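Long-range contacts in thiol transferase (Phanerochaete chrysosporium, PDB 4F0B), which probably acts as a glutathione-dependent thiol transferase of the Ure2p-like glutathione transferases and binds oxidized glutathione: residues 176-187 and 206-216; 8-19 and 70-78. All coordinates share one frame; numbering follows the deposited sequence.

Contact 1 (176-187 and 206-216); sequences YGIADIKIFGWA and WVERIEKRPAV. With GDS (oxidized glutathione disulfide), chain C.
Trp-206 and Asp-180 form the hydrogen bond that joins the two segments: the indole NE1 donates a hydrogen bond to Asp-180 OD1 over 2.8 Å, nearly straight at 167°. The oxygen lies close to the indole plane, whereas the N-H meets the carboxylate on the anti side of OD1. OD1 also accepts from the backbone N of Ile-172, and Asp-180 OD2 takes the amide N of Gly-177 at 2.9 Å, so both oxygens of this buried acid are engaged.

A cation-pi stack forms the second polar link. The guanidinium of Arg-213 lies on the Tyr-176 ring with the planes 29° apart, its CZ off-centre and 3.9 Å from the ring centroid, and CD covers the rim of the same face. Glu-28 OE2, on helix 20-33, forms a salt bridge with Arg-213 NE and a hydrogen bond with Tyr-176 OH, which probably balances the charge.

Gly-177 is the N-cap of helix 178-187, and the bond from its N to Asp-180 OD2 is the half of the N-capping box that a glycine can still make; the full box is a known feature of this central helix of the all-helical C-terminal domain in glutathione transferases.

Apolar packing is by reciprocal knobs into holes. Phe-184, with CG anti to the backbone N (chi1 170°), swings its ring among Val-207, Ile-210, Glu-211 and Val-216. Ile-210 CG2 sits over the middle of one face, 3.5 Å from the ring centroid, while Glu-211 OE1, whose carboxylate is paired with Arg-188, lies at the edge near Phe-184 CZ. In return Trp-206 enters between Asp-180, Ile-183, Phe-184 and Ala-187: its CZ3 edge is 3.5 Å from Ala-187 CB, and its CH2 is 3.6 Å from Ile-183 CG2.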
loop_
_atom_site.group_PDB
_atom_site.type_symbol
_atom_site.label_atom_id
_atom_site.label_comp_id
_atom_site.label_asym_id
_atom_site.label_seq_id
_atom_site.Cartn_x
_atom_site.Cartn_y
_atom_site.Cartn_z
ATOM N N TYR A 176 18.072 -4.678 9.136
ATOM C CA TYR A 176 17.717 -4.635 7.710
ATOM C C TYR A 176 16.694 -5.692 7.353
ATOM O O TYR A 176 16.827 -6.857 7.719
ATOM C CB TYR A 176 18.985 -4.866 6.907
ATOM C CG TYR A 176 18.822 -5.080 5.421
ATOM C CD1 TYR A 176 18.567 -4.004 4.561
ATOM C CD2 TYR A 176 18.969 -6.344 4.868
ATOM C CE1 TYR A 176 18.458 -4.195 3.189
ATOM C CE2 TYR A 176 18.867 -6.533 3.487
ATOM C CZ TYR A 176 18.634 -5.465 2.673
ATOM O OH TYR A 176 18.556 -5.661 1.324
ATOM N N GLY A 177 15.662 -5.271 6.638
ATOM C CA GLY A 177 14.652 -6.242 6.244
ATOM C C GLY A 177 13.747 -5.706 5.166
ATOM O O GLY A 177 14.063 -4.733 4.466
ATOM N N ILE A 178 12.619 -6.398 5.007
ATOM C CA ILE A 178 11.745 -6.130 3.864
ATOM C C ILE A 178 11.181 -4.713 3.813
ATOM O O ILE A 178 10.926 -4.220 2.706
ATOM C CB ILE A 178 10.625 -7.167 3.700
ATOM C CG1 ILE A 178 9.740 -7.262 4.951
ATOM C CG2 ILE A 178 11.244 -8.539 3.343
ATOM C CD1 ILE A 178 8.514 -8.199 4.753
ATOM N N ALA A 179 11.020 -4.027 4.952
ATOM C CA ALA A 179 10.617 -2.631 4.875
ATOM C C ALA A 179 11.679 -1.750 4.233
ATOM O O ALA A 179 11.343 -0.855 3.437
ATOM C CB ALA A 179 10.255 -2.087 6.229
ATOM N N ASP A 180 12.948 -1.988 4.553
ATOM C CA ASP A 180 14.021 -1.270 3.882
ATOM C C ASP A 180 14.072 -1.593 2.404
ATOM O O ASP A 180 14.225 -0.694 1.597
ATOM C CB ASP A 180 15.367 -1.630 4.501
ATOM C CG ASP A 180 15.389 -1.397 5.993
ATOM O OD1 ASP A 180 15.540 -0.233 6.443
ATOM O OD2 ASP A 180 15.217 -2.410 6.710
ATOM N N ILE A 181 13.965 -2.878 2.078
ATOM C CA ILE A 181 14.059 -3.310 0.692
ATOM C C ILE A 181 12.996 -2.632 -0.178
ATOM O O ILE A 181 13.299 -2.124 -1.264
ATOM C CB ILE A 181 14.032 -4.856 0.591
ATOM C CG1 ILE A 181 15.307 -5.460 1.213
ATOM C CG2 ILE A 181 13.874 -5.317 -0.873
ATOM C CD1 ILE A 181 15.202 -6.976 1.488
ATOM N N LYS A 182 11.760 -2.601 0.306
ATOM C CA LYS A 182 10.677 -1.974 -0.442
ATOM C C LYS A 182 10.960 -0.520 -0.772
ATOM O O LYS A 182 10.820 -0.081 -1.939
ATOM C CB LYS A 182 9.365 -2.076 0.334
ATOM C CG LYS A 182 8.235 -1.201 -0.257
ATOM C CD LYS A 182 7.802 -1.620 -1.657
ATOM C CE LYS A 182 6.923 -0.506 -2.286
ATOM N NZ LYS A 182 6.745 -0.718 -3.753
ATOM N N ILE A 183 11.382 0.245 0.233
ATOM C CA ILE A 183 11.601 1.660 -0.003
ATOM C C ILE A 183 12.880 1.927 -0.790
ATOM O O ILE A 183 12.916 2.867 -1.601
ATOM C CB ILE A 183 11.611 2.444 1.316
ATOM C CG1 ILE A 183 10.240 2.269 1.984
ATOM C CG2 ILE A 183 11.899 3.935 1.042
ATOM C CD1 ILE A 183 10.074 2.931 3.370
ATOM N N PHE A 184 13.901 1.091 -0.561
ATOM C CA PHE A 184 15.183 1.255 -1.224
ATOM C C PHE A 184 15.070 1.302 -2.751
ATOM O O PHE A 184 15.770 2.063 -3.410
ATOM C CB PHE A 184 16.157 0.156 -0.774
ATOM C CG PHE A 184 17.416 0.116 -1.581
ATOM C CD1 PHE A 184 18.439 1.019 -1.314
ATOM C CD2 PHE A 184 17.588 -0.829 -2.600
ATOM C CE1 PHE A 184 19.613 1.001 -2.073
ATOM C CE2 PHE A 184 18.743 -0.847 -3.351
ATOM C CZ PHE A 184 19.749 0.045 -3.096
ATOM N N GLY A 185 14.180 0.502 -3.329
ATOM C CA GLY A 185 14.049 0.524 -4.782
ATOM C C GLY A 185 13.708 1.908 -5.334
ATOM O O GLY A 185 14.190 2.271 -6.433
ATOM N N TRP A 186 12.869 2.644 -4.584
ATOM C CA TRP A 186 12.545 4.027 -4.919
ATOM C C TRP A 186 13.620 5.028 -4.484
ATOM O O TRP A 186 13.968 5.954 -5.227
ATOM C CB TRP A 186 11.178 4.402 -4.334
ATOM C CG TRP A 186 10.048 3.798 -5.109
ATOM C CD1 TRP A 186 9.378 2.632 -4.825
ATOM C CD2 TRP A 186 9.485 4.334 -6.288
ATOM N NE1 TRP A 186 8.416 2.398 -5.803
ATOM C CE2 TRP A 186 8.460 3.436 -6.712
ATOM C CE3 TRP A 186 9.752 5.491 -7.050
ATOM C CZ2 TRP A 186 7.673 3.680 -7.845
ATOM C CZ3 TRP A 186 8.975 5.729 -8.195
ATOM C CH2 TRP A 186 7.942 4.813 -8.577
ATOM N N ALA A 187 14.130 4.854 -3.267
ATOM C CA ALA A 187 15.089 5.841 -2.737
ATOM C C ALA A 187 16.356 5.907 -3.582
ATOM O O ALA A 187 16.917 7.007 -3.717
ATOM C CB ALA A 187 15.407 5.527 -1.281
ATOM N N TRP A 206 21.642 5.549 4.461
ATOM C CA TRP A 206 20.899 4.284 4.418
ATOM C C TRP A 206 20.879 3.692 2.999
ATOM O O TRP A 206 21.152 2.495 2.816
ATOM C CB TRP A 206 19.516 4.528 5.030
ATOM C CG TRP A 206 18.447 3.506 4.800
ATOM C CD1 TRP A 206 18.133 2.422 5.583
ATOM C CD2 TRP A 206 17.452 3.575 3.795
ATOM N NE1 TRP A 206 17.008 1.801 5.093
ATOM C CE2 TRP A 206 16.581 2.475 3.980
ATOM C CE3 TRP A 206 17.214 4.455 2.745
ATOM C CZ2 TRP A 206 15.490 2.215 3.114
ATOM C CZ3 TRP A 206 16.151 4.201 1.875
ATOM C CH2 TRP A 206 15.292 3.098 2.070
ATOM N N VAL A 207 20.657 4.528 1.984
ATOM C CA VAL A 207 20.759 4.083 0.600
ATOM C C VAL A 207 22.157 3.538 0.331
ATOM O O VAL A 207 22.306 2.474 -0.257
ATOM C CB VAL A 207 20.439 5.237 -0.397
ATOM C CG1 VAL A 207 20.854 4.841 -1.838
ATOM C CG2 VAL A 207 18.929 5.604 -0.334
ATOM N N GLU A 208 23.185 4.258 0.779
ATOM C CA GLU A 208 24.558 3.837 0.518
ATOM C C GLU A 208 24.878 2.488 1.171
ATOM O O GLU A 208 25.513 1.609 0.519
ATOM C CB GLU A 208 25.499 4.926 0.984
ATOM C CG GLU A 208 25.424 6.141 0.074
ATOM C CD GLU A 208 26.205 7.353 0.568
ATOM O OE1 GLU A 208 26.681 7.340 1.722
ATOM O OE2 GLU A 208 26.316 8.328 -0.214
ATOM N N ARG A 209 24.441 2.279 2.415
ATOM C CA ARG A 209 24.798 1.014 3.065
ATOM C C ARG A 209 24.061 -0.174 2.464
ATOM O O ARG A 209 24.564 -1.315 2.518
ATOM C CB ARG A 209 24.681 1.066 4.602
ATOM C CG ARG A 209 23.273 1.109 5.176
ATOM C CD ARG A 209 23.270 1.088 6.744
ATOM N NE ARG A 209 23.963 2.270 7.264
ATOM C CZ ARG A 209 23.371 3.431 7.557
ATOM N NH1 ARG A 209 24.117 4.460 7.963
ATOM N NH2 ARG A 209 22.050 3.587 7.499
ATOM N N ILE A 210 22.880 0.052 1.896
ATOM C CA ILE A 210 22.125 -1.014 1.256
ATOM C C ILE A 210 22.686 -1.278 -0.144
ATOM O O ILE A 210 22.850 -2.437 -0.558
ATOM C CB ILE A 210 20.628 -0.689 1.218
ATOM C CG1 ILE A 210 20.064 -0.680 2.661
ATOM C CG2 ILE A 210 19.858 -1.737 0.385
ATOM C CD1 ILE A 210 18.695 -0.082 2.812
ATOM N N GLU A 211 23.004 -0.204 -0.869
ATOM C CA GLU A 211 23.531 -0.356 -2.235
ATOM C C GLU A 211 24.792 -1.231 -2.269
ATOM O O GLU A 211 25.007 -1.967 -3.238
ATOM C CB GLU A 211 23.780 1.047 -2.869
ATOM C CG GLU A 211 24.193 1.064 -4.344
ATOM C CD GLU A 211 23.039 0.967 -5.346
ATOM O OE1 GLU A 211 21.914 1.427 -5.064
ATOM O OE2 GLU A 211 23.296 0.483 -6.472
ATOM N N LYS A 212 25.624 -1.150 -1.216
ATOM C CA LYS A 212 26.890 -1.880 -1.156
ATOM C C LYS A 212 26.703 -3.395 -0.978
ATOM O O LYS A 212 27.656 -4.139 -1.146
ATOM C CB LYS A 212 27.767 -1.320 -0.016
ATOM C CG LYS A 212 28.363 0.038 -0.280
ATOM C CD LYS A 212 29.133 0.477 0.949
ATOM C CE LYS A 212 29.568 1.935 0.861
ATOM N NZ LYS A 212 30.257 2.333 2.120
ATOM N N ARG A 213 25.503 -3.854 -0.620
ATOM C CA ARG A 213 25.325 -5.295 -0.352
ATOM C C ARG A 213 25.388 -6.105 -1.646
ATOM O O ARG A 213 24.702 -5.793 -2.614
ATOM C CB ARG A 213 23.975 -5.543 0.326
ATOM C CG ARG A 213 23.762 -4.789 1.644
ATOM C CD ARG A 213 22.326 -5.000 2.165
ATOM N NE ARG A 213 22.057 -6.393 2.554
ATOM C CZ ARG A 213 22.301 -6.900 3.762
ATOM N NH1 ARG A 213 22.865 -6.151 4.706
ATOM N NH2 ARG A 213 21.992 -8.145 4.048
ATOM N N PRO A 214 26.236 -7.143 -1.684
ATOM C CA PRO A 214 26.283 -7.978 -2.891
ATOM C C PRO A 214 24.919 -8.544 -3.302
ATOM O O PRO A 214 24.657 -8.619 -4.501
ATOM C CB PRO A 214 27.265 -9.088 -2.489
ATOM C CG PRO A 214 28.224 -8.384 -1.553
ATOM C CD PRO A 214 27.331 -7.460 -0.742
ATOM N N ALA A 215 24.074 -8.928 -2.360
ATOM C CA ALA A 215 22.780 -9.480 -2.754
ATOM C C ALA A 215 21.905 -8.429 -3.425
ATOM O O ALA A 215 21.119 -8.756 -4.324
ATOM C CB ALA A 215 22.072 -10.097 -1.562
ATOM N N VAL A 216 22.021 -7.176 -2.973
ATOM C CA VAL A 216 21.293 -6.089 -3.593
ATOM C C VAL A 216 21.736 -5.914 -5.048
ATOM O O VAL A 216 20.888 -5.846 -5.964
ATOM C CB VAL A 216 21.477 -4.810 -2.771
ATOM C CG1 VAL A 216 20.952 -3.598 -3.531
ATOM C CG2 VAL A 216 20.706 -4.921 -1.460
HETATM N N1 GDS C . 1.489 -1.068 -6.585
HETATM C CA1 GDS C . 2.239 -1.890 -7.586
HETATM C C1 GDS C . 3.347 -2.669 -6.826
HETATM O OE1 GDS C . 3.802 -2.179 -5.770
HETATM O OE2 GDS C . 3.710 -3.759 -7.307
HETATM C CB1 GDS C . 2.908 -0.960 -8.611
HETATM C CG1 GDS C . 3.603 -1.745 -9.738
HETATM C CD1 GDS C . 3.958 -0.793 -10.872
HETATM O O1 GDS C . 3.761 0.415 -10.868
HETATM N N2 GDS C . 4.477 -1.408 -11.987
HETATM C CA2 GDS C . 4.897 -0.663 -13.182
HETATM C C2 GDS C . 4.258 -1.283 -14.404
HETATM O O2 GDS C . 4.183 -2.531 -14.549
HETATM C CB2 GDS C . 6.408 -0.689 -13.400
HETATM S SG2 GDS C . 7.382 -0.105 -12.010
HETATM N N3 GDS C . 3.810 -0.392 -15.309
HETATM C CA3 GDS C . 3.205 -0.876 -16.554
HETATM C C3 GDS C . 1.894 -0.242 -16.843
HETATM O OE3 GDS C . 1.310 -0.643 -17.869
HETATM O OE4 GDS C . 1.441 0.626 -16.049
HETATM N N4 GDS C . 4.279 3.072 -9.870
HETATM C CA4 GDS C . 3.563 3.675 -8.758
HETATM C C4 GDS C . 3.624 2.843 -7.435
HETATM O OE5 GDS C . 4.560 2.037 -7.249
HETATM O OE6 GDS C . 2.700 3.057 -6.631
HETATM C C5 GDS C . 4.864 3.855 -10.781
HETATM O O5 GDS C . 4.823 5.106 -10.715
HETATM C CA5 GDS C . 5.575 3.159 -11.929
HETATM N N5 GDS C . 5.353 3.915 -13.185
HETATM C CB5 GDS C . 7.066 3.084 -11.530
HETATM S SG5 GDS C . 7.985 2.062 -12.674
HETATM C CA6 GDS C . 1.965 3.973 -15.697
HETATM C C6 GDS C . 1.578 5.433 -15.387
HETATM O OE7 GDS C . 1.686 5.837 -14.208
HETATM O OE8 GDS C . 1.118 6.111 -16.341
HETATM N N6 GDS C . 0.971 3.434 -16.624
HETATM C CB6 GDS C . 3.387 3.908 -16.339
HETATM C CG6 GDS C . 4.586 4.307 -15.430
HETATM C CD6 GDS C . 4.724 3.362 -14.272
HETATM O O6 GDS C . 4.302 2.217 -14.235
#

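Contact 2 (8-19 and 70-78). With GDS (oxidized glutathione disulfide), chain C.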
loop_
_atom_site.group_PDB
_atom_site.type_symbol
_atom_site.label_atom_id
_atom_site.label_comp_id
_atom_site.label_asym_id
_atom_site.label_seq_id
_atom_site.Cartn_x
_atom_site.Cartn_y
_atom_site.Cartn_z
ATOM N N PRO A 8 11.659 -22.881 -8.375
ATOM C CA PRO A 8 10.301 -22.897 -7.823
ATOM C C PRO A 8 9.632 -21.549 -7.785
ATOM O O PRO A 8 8.412 -21.520 -7.602
ATOM C CB PRO A 8 10.502 -23.369 -6.385
ATOM C CG PRO A 8 11.937 -23.164 -6.089
ATOM C CD PRO A 8 12.678 -23.204 -7.363
ATOM N N VAL A 9 10.394 -20.464 -7.890
ATOM C CA VAL A 9 9.794 -19.139 -7.984
ATOM C C VAL A 9 10.066 -18.625 -9.383
ATOM O O VAL A 9 11.186 -18.776 -9.897
ATOM C CB VAL A 9 10.396 -18.181 -6.921
ATOM C CG1 VAL A 9 9.907 -16.777 -7.149
ATOM C CG2 VAL A 9 9.985 -18.640 -5.520
ATOM N N VAL A 10 9.046 -18.078 -10.032
ATOM C CA VAL A 10 9.236 -17.325 -11.279
ATOM C C VAL A 10 8.926 -15.858 -10.983
ATOM O O VAL A 10 7.890 -15.549 -10.394
ATOM C CB VAL A 10 8.299 -17.820 -12.390
ATOM C CG1 VAL A 10 8.562 -17.066 -13.696
ATOM C CG2 VAL A 10 8.449 -19.349 -12.605
ATOM N N HIS A 11 9.853 -14.959 -11.326
ATOM C CA HIS A 11 9.700 -13.529 -11.071
ATOM C C HIS A 11 9.477 -12.797 -12.377
ATOM O O HIS A 11 10.394 -12.773 -13.217
ATOM C CB HIS A 11 10.985 -13.000 -10.422
ATOM C CG HIS A 11 10.892 -11.561 -9.983
ATOM N ND1 HIS A 11 11.996 -10.740 -9.969
ATOM C CD2 HIS A 11 9.850 -10.794 -9.557
ATOM C CE1 HIS A 11 11.653 -9.540 -9.519
ATOM N NE2 HIS A 11 10.352 -9.539 -9.277
ATOM N N TYR A 12 8.283 -12.213 -12.541
ATOM C CA TYR A 12 7.940 -11.432 -13.717
ATOM C C TYR A 12 8.235 -9.980 -13.384
ATOM O O TYR A 12 7.613 -9.412 -12.461
ATOM C CB TYR A 12 6.448 -11.610 -14.037
ATOM C CG TYR A 12 6.091 -13.032 -14.397
ATOM C CD1 TYR A 12 6.149 -13.476 -15.725
ATOM C CD2 TYR A 12 5.714 -13.956 -13.409
ATOM C CE1 TYR A 12 5.839 -14.788 -16.072
ATOM C CE2 TYR A 12 5.415 -15.288 -13.749
ATOM C CZ TYR A 12 5.472 -15.679 -15.085
ATOM O OH TYR A 12 5.191 -16.954 -15.469
ATOM N N THR A 13 9.199 -9.392 -14.095
ATOM C CA THR A 13 9.714 -8.114 -13.634
ATOM C C THR A 13 10.254 -7.245 -14.761
ATOM O O THR A 13 10.214 -7.617 -15.940
ATOM C CB THR A 13 10.776 -8.375 -12.552
ATOM O OG1 THR A 13 10.965 -7.163 -11.821
ATOM C CG2 THR A 13 12.094 -8.857 -13.144
ATOM N N ALA A 14 10.766 -6.070 -14.366
ATOM C CA ALA A 14 11.437 -5.128 -15.265
ATOM C C ALA A 14 12.351 -4.295 -14.387
ATOM O O ALA A 14 12.145 -4.231 -13.169
ATOM C CB ALA A 14 10.410 -4.241 -16.005
ATOM N N PRO A 15 13.361 -3.673 -14.972
ATOM C CA PRO A 15 14.348 -2.936 -14.157
ATOM C C PRO A 15 13.826 -1.574 -13.752
ATOM O O PRO A 15 14.071 -0.587 -14.446
ATOM C CB PRO A 15 15.571 -2.819 -15.078
ATOM C CG PRO A 15 14.958 -2.854 -16.495
ATOM C CD PRO A 15 13.783 -3.830 -16.380
ATOM N N THR A 16 13.132 -1.554 -12.631
ATOM C CA THR A 16 12.368 -0.374 -12.184
ATOM C C THR A 16 12.356 -0.383 -10.650
ATOM O O THR A 16 12.668 -1.407 -10.015
ATOM C CB THR A 16 10.876 -0.448 -12.618
ATOM O OG1 THR A 16 10.308 -1.649 -12.084
ATOM C CG2 THR A 16 10.700 -0.538 -14.126
ATOM N N PRO A 17 11.981 0.737 -10.018
ATOM C CA PRO A 17 11.963 0.800 -8.547
ATOM C C PRO A 17 11.070 -0.235 -7.876
ATOM O O PRO A 17 11.323 -0.620 -6.719
ATOM C CB PRO A 17 11.449 2.242 -8.249
ATOM C CG PRO A 17 10.807 2.688 -9.572
ATOM C CD PRO A 17 11.648 2.045 -10.635
ATOM N N ASN A 18 10.024 -0.703 -8.576
ATOM C CA ASN A 18 9.227 -1.799 -8.077
ATOM C C ASN A 18 9.776 -3.181 -8.476
ATOM O O ASN A 18 9.798 -4.113 -7.653
ATOM C CB ASN A 18 7.771 -1.640 -8.560
ATOM C CG ASN A 18 7.089 -0.458 -7.886
ATOM O OD1 ASN A 18 7.275 -0.240 -6.680
ATOM N ND2 ASN A 18 6.341 0.316 -8.657
ATOM N N GLY A 19 10.191 -3.315 -9.732
ATOM C CA GLY A 19 10.712 -4.595 -10.228
ATOM C C GLY A 19 11.924 -5.121 -9.489
ATOM O O GLY A 19 12.085 -6.346 -9.349
ATOM N N ARG A 70 0.555 -5.293 -14.252
ATOM C CA ARG A 70 1.775 -4.537 -13.918
ATOM C C ARG A 70 2.787 -5.515 -13.313
ATOM O O ARG A 70 2.417 -6.594 -12.821
ATOM C CB ARG A 70 1.496 -3.436 -12.885
ATOM C CG ARG A 70 0.680 -2.278 -13.456
ATOM C CD ARG A 70 0.965 -0.978 -12.668
ATOM N NE ARG A 70 0.142 0.097 -13.134
ATOM C CZ ARG A 70 0.150 1.300 -12.597
ATOM N NH1 ARG A 70 0.955 1.549 -11.573
ATOM N NH2 ARG A 70 -0.681 2.236 -13.077
ATOM N N ILE A 71 4.071 -5.167 -13.420
ATOM C CA ILE A 71 5.103 -5.924 -12.696
ATOM C C ILE A 71 5.425 -5.222 -11.366
ATOM O O ILE A 71 5.147 -4.037 -11.176
ATOM C CB ILE A 71 6.398 -6.145 -13.537
ATOM C CG1 ILE A 71 7.045 -4.845 -14.008
ATOM C CG2 ILE A 71 6.127 -7.046 -14.730
ATOM C CD1 ILE A 71 7.942 -4.174 -12.939
ATOM N N PRO A 72 6.010 -5.936 -10.419
ATOM C CA PRO A 72 6.359 -7.364 -10.468
ATOM C C PRO A 72 5.224 -8.254 -10.030
ATOM O O PRO A 72 4.232 -7.839 -9.410
ATOM C CB PRO A 72 7.532 -7.465 -9.467
ATOM C CG PRO A 72 7.152 -6.411 -8.396
ATOM C CD PRO A 72 6.506 -5.267 -9.189
ATOM N N ALA A 73 5.390 -9.521 -10.379
ATOM C CA ALA A 73 4.561 -10.583 -9.840
ATOM C C ALA A 73 5.430 -11.811 -9.741
ATOM O O ALA A 73 6.435 -11.946 -10.446
ATOM C CB ALA A 73 3.329 -10.862 -10.732
ATOM N N ILE A 74 5.030 -12.752 -8.886
ATOM C CA ILE A 74 5.674 -14.052 -8.876
ATOM C C ILE A 74 4.685 -15.176 -8.971
ATOM O O ILE A 74 3.496 -15.003 -8.713
ATOM C CB ILE A 74 6.513 -14.305 -7.622
ATOM C CG1 ILE A 74 5.639 -14.286 -6.349
ATOM C CG2 ILE A 74 7.683 -13.315 -7.527
ATOM C CD1 ILE A 74 6.349 -14.862 -5.101
ATOM N N THR A 75 5.174 -16.338 -9.397
ATOM C CA THR A 75 4.469 -17.585 -9.074
ATOM C C THR A 75 5.369 -18.439 -8.237
ATOM O O THR A 75 6.577 -18.456 -8.423
ATOM C CB THR A 75 3.992 -18.342 -10.308
ATOM O OG1 THR A 75 5.112 -18.653 -11.152
ATOM C CG2 THR A 75 2.965 -17.501 -11.067
ATOM N N HIS A 76 4.776 -19.150 -7.291
ATOM C CA HIS A 76 5.518 -20.072 -6.454
ATOM C C HIS A 76 4.781 -21.369 -6.472
ATOM O O HIS A 76 3.676 -21.484 -5.934
ATOM C CB HIS A 76 5.643 -19.547 -5.037
ATOM C CG HIS A 76 6.222 -20.542 -4.086
ATOM N ND1 HIS A 76 5.717 -20.724 -2.820
ATOM C CD2 HIS A 76 7.223 -21.452 -4.234
ATOM C CE1 HIS A 76 6.381 -21.705 -2.224
ATOM N NE2 HIS A 76 7.292 -22.164 -3.062
ATOM N N GLU A 77 5.425 -22.338 -7.115
ATOM C CA GLU A 77 4.819 -23.613 -7.418
ATOM C C GLU A 77 3.434 -23.399 -7.970
ATOM O O GLU A 77 2.492 -24.057 -7.570
ATOM C CB GLU A 77 4.830 -24.529 -6.188
ATOM C CG GLU A 77 6.264 -24.881 -5.779
ATOM C CD GLU A 77 6.362 -25.975 -4.724
ATOM O OE1 GLU A 77 5.353 -26.662 -4.470
ATOM O OE2 GLU A 77 7.452 -26.142 -4.142
ATOM N N GLY A 78 3.307 -22.383 -8.830
ATOM C CA GLY A 78 2.051 -22.086 -9.493
ATOM C C GLY A 78 1.164 -21.034 -8.830
ATOM O O GLY A 78 0.291 -20.472 -9.501
HETATM N N1 GDS C . 1.489 -1.068 -6.585
HETATM C CA1 GDS C . 2.239 -1.890 -7.586
HETATM C C1 GDS C . 3.347 -2.669 -6.826
HETATM O OE1 GDS C . 3.802 -2.179 -5.770
HETATM O OE2 GDS C . 3.710 -3.759 -7.307
HETATM C CB1 GDS C . 2.908 -0.960 -8.611
HETATM C CG1 GDS C . 3.603 -1.745 -9.738
HETATM C CD1 GDS C . 3.958 -0.793 -10.872
HETATM O O1 GDS C . 3.761 0.415 -10.868
HETATM N N2 GDS C . 4.477 -1.408 -11.987
HETATM C CA2 GDS C . 4.897 -0.663 -13.182
HETATM C C2 GDS C . 4.258 -1.283 -14.404
HETATM O O2 GDS C . 4.183 -2.531 -14.549
HETATM C CB2 GDS C . 6.408 -0.689 -13.400
HETATM S SG2 GDS C . 7.382 -0.105 -12.010
HETATM N N3 GDS C . 3.810 -0.392 -15.309
HETATM C CA3 GDS C . 3.205 -0.876 -16.554
HETATM C C3 GDS C . 1.894 -0.242 -16.843
HETATM O OE3 GDS C . 1.310 -0.643 -17.869
HETATM O OE4 GDS C . 1.441 0.626 -16.049
HETATM N N4 GDS C . 4.279 3.072 -9.870
HETATM C CA4 GDS C . 3.563 3.675 -8.758
HETATM C C4 GDS C . 3.624 2.843 -7.435
HETATM O OE5 GDS C . 4.560 2.037 -7.249
HETATM O OE6 GDS C . 2.700 3.057 -6.631
HETATM C C5 GDS C . 4.864 3.855 -10.781
HETATM O O5 GDS C . 4.823 5.106 -10.715
HETATM C CA5 GDS C . 5.575 3.159 -11.929
HETATM N N5 GDS C . 5.353 3.915 -13.185
HETATM C CB5 GDS C . 7.066 3.084 -11.530
HETATM S SG5 GDS C . 7.985 2.062 -12.674
HETATM C CA6 GDS C . 1.965 3.973 -15.697
HETATM C C6 GDS C . 1.578 5.433 -15.387
HETATM O OE7 GDS C . 1.686 5.837 -14.208
HETATM O OE8 GDS C . 1.118 6.111 -16.341
HETATM N N6 GDS C . 0.971 3.434 -16.624
HETATM C CB6 GDS C . 3.387 3.908 -16.339
HETATM C CG6 GDS C . 4.586 4.307 -15.430
HETATM C CD6 GDS C . 4.724 3.362 -14.272
HETATM O O6 GDS C . 4.302 2.217 -14.235
HETATM O O HOH W 1 4.589 -19.019 -13.848
#
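Ile-71 and Thr-16 meet beside the disulfide of bound oxidized glutathione, with Ile-71 CD1 3.6 Å from Thr-16 OG1. Ile-71 precedes the cis-proline Pro-72, in the loop by which thioredoxin-fold domains of glutathione transferases hold the cysteinyl backbone of glutathione. Its N donates to ligand O2 at 2.9 Å and its O accepts from ligand N2 at 2.8 Å, a two-bond pairing like that of antiparallel strands. Asn-18 ND2 grips the glycyl carboxylate of the other glutathione half, 2.8 Å from OE5.

Arg-70 extends along the ligand, its NH1 bonded to the gamma-glutamyl carbonyl O1 and its NH2 in a salt bridge with Glu-154 of the second subunit. A leucine at this position would probably leave O1 without that donor and Glu-154 of the second subunit without its positive mate.

The second shell fixes the loop. Thr-16 OG1 accepts from Gly-19 N in an ST motif, and Thr-13 OG1 donates to Gly-19 O. Ile-71 keeps CG1 between its backbone N and carbonyl carbon (chi1 58°), which carries CD1 against Ala-14 CB. Pro-72 CB lies at the edge of the His-11 ring, 3.5 Å from NE2.

Farther along, strands 9-13 and 73-76 pair antiparallel, with two backbone bonds each for Val-10/Thr-75 and Tyr-12/Ala-73. His-11 and Ile-74 face helices 20-33 and 84-95 respectively. On the other face of the sheet one water is hydrogen-bonded to both Tyr-12 OH (2.7 Å) and Thr-75 OG1 (2.8 Å).

Overall arrangement
Both contacts are largely buried, but they build different domains: contact 1 joins helices of the C-terminal domain, contact 2 two strands of the N-terminal sheet. Side-chain knobs, a ring-guanidinium stack and one indole bond carry the first; a backbone ladder carries the second, which also has a solvent-accessible end at Glu-77. Their centres lie 18 Å apart, yet they touch at the glutathione site, where Trp-186 NE1 probably hydrogen-bonds to Asn-18 OD1 at 3.0 Å and the Trp-186 indole packs on Pro-17. Helix 20-33 bears on both. Contact 2 gives the ligand four hydrogen bonds, with Thr-84, Glu-83 and, from the second subunit, Arg-150 adding others, whereas 176-187 lends the Trp-186 ring and brings Lys-182 near.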